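Local coordinates for L-lactate dehydrogenase (Trichomonas vaginalis, PDB 4UUL), which is a lactate dehydrogenase, of the malate dehydrogenase type 2 family, that interconverts pyruvate and L-lactate with NAD(H), and probably oxaloacetate and malate as well, at residues 12-26 with 48-61. The protein carries 1 engineered substitution. Sequence-based numbering, arbitrary orientation. Where two conformers were deposited one is given.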
loop_
_atom_site.group_PDB
_atom_site.type_symbol
_atom_site.label_atom_id
_atom_site.label_comp_id
_atom_site.label_asym_id
_atom_site.label_seq_id
_atom_site.Cartn_x
_atom_site.Cartn_y
_atom_site.Cartn_z
ATOM N N ALA B 12 -0.433 14.082 5.842
ATOM C CA ALA B 12 -0.507 13.294 4.619
ATOM C C ALA B 12 0.818 13.038 3.952
ATOM O O ALA B 12 0.898 12.110 3.173
ATOM C CB ALA B 12 -1.509 13.891 3.652
ATOM N N ALA B 13 1.815 13.863 4.227
ATOM C CA ALA B 13 3.128 13.702 3.617
ATOM C C ALA B 13 3.991 12.627 4.257
ATOM O O ALA B 13 5.044 12.280 3.753
ATOM C CB ALA B 13 3.858 15.016 3.623
ATOM N N GLY B 14 3.561 12.097 5.386
ATOM C CA GLY B 14 4.344 11.085 6.047
ATOM C C GLY B 14 4.179 9.724 5.440
ATOM O O GLY B 14 3.424 9.529 4.470
ATOM N N GLN B 15 4.839 8.735 6.031
ATOM C CA GLN B 15 4.788 7.393 5.442
ATOM C C GLN B 15 3.393 6.761 5.496
ATOM O O GLN B 15 2.985 6.094 4.558
ATOM C CB GLN B 15 5.804 6.471 6.069
ATOM C CG GLN B 15 5.905 5.182 5.282
ATOM C CD GLN B 15 6.120 5.399 3.785
ATOM O OE1 GLN B 15 5.337 4.937 2.975
ATOM N NE2 GLN B 15 7.178 6.123 3.424
ATOM N N ILE B 16 2.686 6.920 6.631
ATOM C CA ILE B 16 1.346 6.389 6.696
ATOM C C ILE B 16 0.489 7.060 5.614
ATOM O O ILE B 16 -0.228 6.391 4.841
ATOM C CB ILE B 16 0.754 6.532 8.090
ATOM C CG1 ILE B 16 1.483 5.569 9.056
ATOM C CG2 ILE B 16 -0.720 6.280 8.044
ATOM C CD1 ILE B 16 1.166 5.799 10.541
ATOM N N GLY B 17 0.568 8.376 5.516
ATOM C CA GLY B 17 -0.240 9.060 4.537
ATOM C C GLY B 17 0.007 8.617 3.110
ATOM O O GLY B 17 -0.910 8.532 2.281
ATOM N N TYR B 18 1.275 8.389 2.832
ATOM C CA TYR B 18 1.715 7.960 1.502
ATOM C C TYR B 18 0.993 6.651 1.144
ATOM O O TYR B 18 0.437 6.493 0.031
ATOM C CB TYR B 18 3.210 7.757 1.523
ATOM C CG TYR B 18 3.855 7.334 0.222
ATOM C CD1 TYR B 18 4.008 8.219 -0.830
ATOM C CD2 TYR B 18 4.362 6.094 0.070
ATOM C CE1 TYR B 18 4.638 7.854 -2.020
ATOM C CE2 TYR B 18 5.009 5.722 -1.074
ATOM C CZ TYR B 18 5.142 6.596 -2.111
ATOM O OH TYR B 18 5.835 6.185 -3.200
ATOM N N ILE B 19 1.066 5.664 2.034
ATOM C CA ILE B 19 0.500 4.362 1.748
ATOM C C ILE B 19 -1.046 4.429 1.769
ATOM O O ILE B 19 -1.725 3.821 0.946
ATOM C CB ILE B 19 1.049 3.249 2.695
ATOM C CG1 ILE B 19 2.564 3.168 2.602
ATOM C CG2 ILE B 19 0.386 1.930 2.418
ATOM C CD1 ILE B 19 3.221 2.327 3.638
ATOM N N LEU B 20 -1.565 5.051 2.822
ATOM C CA LEU B 20 -2.999 5.150 2.979
ATOM C C LEU B 20 -3.698 5.805 1.795
ATOM O O LEU B 20 -4.745 5.347 1.343
ATOM C CB LEU B 20 -3.261 5.906 4.274
ATOM C CG LEU B 20 -4.645 6.087 4.788
ATOM C CD1 LEU B 20 -5.338 4.734 5.042
ATOM C CD2 LEU B 20 -4.598 6.953 6.083
ATOM N N SER B 21 -3.143 6.902 1.336
ATOM C CA SER B 21 -3.733 7.580 0.195
ATOM C C SER B 21 -3.785 6.692 -1.030
ATOM O O SER B 21 -4.814 6.631 -1.679
ATOM C CB SER B 21 -3.005 8.888 -0.114
ATOM O OG SER B 21 -1.641 8.664 -0.442
ATOM N N HIS B 22 -2.696 5.993 -1.323
ATOM C CA HIS B 22 -2.723 5.113 -2.481
ATOM C C HIS B 22 -3.693 3.935 -2.312
ATOM O O HIS B 22 -4.407 3.560 -3.236
ATOM C CB HIS B 22 -1.316 4.596 -2.790
ATOM C CG HIS B 22 -0.430 5.569 -3.505
ATOM N ND1 HIS B 22 0.308 6.530 -2.863
ATOM C CD2 HIS B 22 -0.164 5.720 -4.829
ATOM C CE1 HIS B 22 0.962 7.248 -3.767
ATOM N NE2 HIS B 22 0.684 6.778 -4.957
ATOM N N TRP B 23 -3.745 3.406 -1.108
ATOM C CA TRP B 23 -4.580 2.256 -0.833
ATOM C C TRP B 23 -6.034 2.649 -1.001
ATOM O O TRP B 23 -6.808 1.965 -1.660
ATOM C CB TRP B 23 -4.274 1.736 0.561
ATOM C CG TRP B 23 -4.514 0.239 0.776
ATOM C CD1 TRP B 23 -5.287 -0.582 0.017
ATOM C CD2 TRP B 23 -3.911 -0.604 1.775
ATOM N NE1 TRP B 23 -5.279 -1.866 0.529
ATOM C CE2 TRP B 23 -4.418 -1.910 1.593
ATOM C CE3 TRP B 23 -3.003 -0.380 2.797
ATOM C CZ2 TRP B 23 -4.032 -2.979 2.388
ATOM C CZ3 TRP B 23 -2.628 -1.444 3.590
ATOM C CH2 TRP B 23 -3.146 -2.718 3.388
ATOM N N ILE B 24 -6.406 3.786 -0.446
ATOM C CA ILE B 24 -7.776 4.285 -0.590
ATOM C C ILE B 24 -8.095 4.597 -2.065
ATOM O O ILE B 24 -9.168 4.249 -2.584
ATOM C CB ILE B 24 -8.006 5.517 0.292
ATOM C CG1 ILE B 24 -7.974 5.076 1.771
ATOM C CG2 ILE B 24 -9.370 6.158 -0.009
ATOM C CD1 ILE B 24 -7.917 6.178 2.740
ATOM N N ALA B 25 -7.157 5.249 -2.753
ATOM C CA ALA B 25 -7.374 5.615 -4.149
ATOM C C ALA B 25 -7.524 4.395 -5.054
ATOM O O ALA B 25 -8.129 4.506 -6.122
ATOM C CB ALA B 25 -6.288 6.495 -4.657
ATOM N N SER B 26 -6.944 3.266 -4.648
ATOM C CA SER B 26 -7.047 2.032 -5.397
ATOM C C SER B 26 -8.414 1.401 -5.321
ATOM O O SER B 26 -8.656 0.427 -6.051
ATOM C CB SER B 26 -6.006 1.031 -4.901
ATOM O OG SER B 26 -6.428 0.377 -3.718
ATOM N N ARG B 48 7.060 17.334 -0.198
ATOM C CA ARG B 48 6.819 15.907 -0.110
ATOM C C ARG B 48 5.344 15.586 -0.421
ATOM O O ARG B 48 5.011 14.550 -1.006
ATOM C CB ARG B 48 7.245 15.397 1.261
ATOM C CG ARG B 48 7.681 13.941 1.242
ATOM C CD ARG B 48 8.206 13.479 2.558
ATOM N NE ARG B 48 7.923 12.062 2.760
ATOM C CZ ARG B 48 7.745 11.500 3.957
ATOM N NH1 ARG B 48 7.801 12.245 5.061
ATOM N NH2 ARG B 48 7.480 10.202 4.055
ATOM N N LEU B 49 4.441 16.480 -0.041
ATOM C CA LEU B 49 3.054 16.238 -0.365
ATOM C C LEU B 49 2.818 16.334 -1.868
ATOM O O LEU B 49 2.073 15.516 -2.439
ATOM C CB LEU B 49 2.126 17.186 0.406
ATOM C CG LEU B 49 0.652 16.800 0.337
ATOM C CD1 LEU B 49 0.396 15.300 0.603
ATOM C CD2 LEU B 49 -0.065 17.638 1.342
ATOM N N THR B 50 3.481 17.286 -2.528
ATOM C CA THR B 50 3.403 17.396 -3.965
ATOM C C THR B 50 3.908 16.095 -4.610
ATOM O O THR B 50 3.290 15.582 -5.556
ATOM C CB THR B 50 4.158 18.604 -4.469
ATOM O OG1 THR B 50 3.517 19.781 -3.964
ATOM C CG2 THR B 50 4.160 18.652 -5.997
ATOM N N ALA B 51 5.022 15.560 -4.106
ATOM C CA ALA B 51 5.520 14.287 -4.609
ATOM C C ALA B 51 4.475 13.181 -4.474
ATOM O O ALA B 51 4.316 12.367 -5.380
ATOM C CB ALA B 51 6.799 13.872 -3.903
ATOM N N LEU B 52 3.787 13.115 -3.341
ATOM C CA LEU B 52 2.717 12.122 -3.141
ATOM C C LEU B 52 1.656 12.279 -4.222
ATOM O O LEU B 52 1.240 11.320 -4.835
ATOM C CB LEU B 52 2.098 12.195 -1.725
ATOM C CG LEU B 52 0.672 11.605 -1.626
ATOM C CD1 LEU B 52 0.736 10.158 -1.884
ATOM C CD2 LEU B 52 0.117 11.852 -0.224
ATOM N N THR B 53 1.190 13.507 -4.433
ATOM C CA THR B 53 0.123 13.692 -5.397
ATOM C C THR B 53 0.568 13.341 -6.802
ATOM O O THR B 53 -0.233 12.847 -7.604
ATOM C CB THR B 53 -0.533 15.065 -5.349
ATOM O OG1 THR B 53 0.391 16.063 -5.740
ATOM C CG2 THR B 53 -1.064 15.352 -3.949
ATOM N N MET B 54 1.839 13.571 -7.113
ATOM C CA MET B 54 2.326 13.208 -8.441
ATOM C C MET B 54 2.264 11.676 -8.606
ATOM O O MET B 54 1.932 11.168 -9.700
ATOM C CB MET B 54 3.735 13.677 -8.567
ATOM C CG MET B 54 3.874 15.158 -8.780
ATOM S SD MET B 54 5.604 15.752 -8.644
ATOM C CE MET B 54 6.206 15.462 -10.285
ATOM N N GLU B 55 2.625 10.917 -7.576
ATOM C CA GLU B 55 2.493 9.469 -7.659
ATOM C C GLU B 55 1.070 9.017 -7.724
ATOM O O GLU B 55 0.765 8.075 -8.500
ATOM C CB GLU B 55 3.269 8.738 -6.577
ATOM C CG GLU B 55 4.761 8.814 -6.799
ATOM C CD GLU B 55 5.476 7.746 -6.027
ATOM O OE1 GLU B 55 5.386 6.551 -6.421
ATOM O OE2 GLU B 55 6.095 8.068 -4.979
ATOM N N LEU B 56 0.176 9.674 -6.990
ATOM C CA LEU B 56 -1.238 9.326 -7.129
ATOM C C LEU B 56 -1.694 9.515 -8.565
ATOM O O LEU B 56 -2.339 8.639 -9.143
ATOM C CB LEU B 56 -2.101 10.157 -6.200
ATOM C CG LEU B 56 -1.960 9.958 -4.708
ATOM C CD1 LEU B 56 -2.791 11.012 -3.961
ATOM C CD2 LEU B 56 -2.466 8.586 -4.306
ATOM N N GLU B 57 -1.344 10.668 -9.148
ATOM C CA GLU B 57 -1.653 10.925 -10.555
ATOM C C GLU B 57 -1.147 9.826 -11.471
ATOM O O GLU B 57 -1.871 9.351 -12.353
ATOM C CB GLU B 57 -1.081 12.290 -10.968
ATOM C CG GLU B 57 -1.812 13.418 -10.334
ATOM C CD GLU B 57 -1.174 14.791 -10.565
ATOM O OE1 GLU B 57 0.000 14.857 -10.955
ATOM O OE2 GLU B 57 -1.890 15.803 -10.416
ATOM N N ASP B 58 0.086 9.422 -11.231
ATOM C CA ASP B 58 0.783 8.473 -12.080
ATOM C C ASP B 58 0.312 7.016 -11.899
ATOM O O ASP B 58 0.802 6.102 -12.596
ATOM C CB ASP B 58 2.277 8.499 -11.756
ATOM C CG ASP B 58 2.962 9.750 -12.257
ATOM O OD1 ASP B 58 2.290 10.577 -12.938
ATOM O OD2 ASP B 58 4.192 9.888 -12.038
ATOM N N CYS B 59 -0.671 6.811 -11.045
ATOM C CA CYS B 59 -1.338 5.509 -10.974
ATOM C C CYS B 59 -2.558 5.444 -11.906
ATOM O O CYS B 59 -3.084 4.358 -12.096
ATOM C CB CYS B 59 -1.775 5.218 -9.537
ATOM S SG CYS B 59 -0.390 4.892 -8.429
ATOM N N ALA B 60 -3.070 6.583 -12.366
ATOM C CA ALA B 60 -4.261 6.594 -13.219
ATOM C C ALA B 60 -5.377 5.793 -12.583
ATOM O O ALA B 60 -6.036 4.974 -13.202
ATOM C CB ALA B 60 -3.920 6.117 -14.654
ATOM N N PHE B 61 -5.640 6.058 -11.303
ATOM C CA PHE B 61 -6.638 5.308 -10.541
ATOM C C PHE B 61 -8.050 5.628 -11.030
ATOM O O PHE B 61 -8.471 6.771 -10.918
ATOM C CB PHE B 61 -6.569 5.721 -9.071
ATOM C CG PHE B 61 -5.439 5.133 -8.288
ATOM C CD1 PHE B 61 -5.274 3.765 -8.180
ATOM C CD2 PHE B 61 -4.585 5.968 -7.601
ATOM C CE1 PHE B 61 -4.276 3.200 -7.346
ATOM C CE2 PHE B 61 -3.597 5.424 -6.761
ATOM C CZ PHE B 61 -3.457 4.037 -6.638
HETATM O O HOH W 1 4.985 12.001 0.328
#
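Leu-52 is the knob at the apolar centre, set among Gly-17, Tyr-18, Ser-21 and His-22 of the neighbouring helix; its CD1 lies 3.5 Å from His-22 CE1. One turn on, Leu-56 CD2 sits squarely over the imidazole face of His-22, a CH-pi contact 3.5 Å from the ring centroid. The near-straight, in-plane bond from His-22 ND1 to Tyr-18 O (2.9 Å, 167°) probably holds the ring in this orientation, while Cys-59 SG meets its edge. Farther along, Phe-61 lays one ring face on the backbone of Ala-25 and Ser-26. Tyr-18, its ring swung anti to the backbone N (chi1 -179°), reaches outward to the polar edge, where Tyr-18 OH donates to Glu-55 OE2 (2.6 Å) from the syn side but tilted out of the carboxylate plane. The axes of 15-25 and 48-57, the first two helices of the Rossmann fold, come within 10.4 Å and run 24° from parallel. Ala-12 to Gly-14, in the predicted NAD(+) loop, lie beside Gln-15, Ile-16 and Arg-48, which bind NADH in another structure of this protein; this chain is without it. The seam is thus apolar, and its one direct cross-helix hydrogen bond holds a carboxylate whose OE1 is hydrogen-bonded to Ser-243 OG of the second subunit.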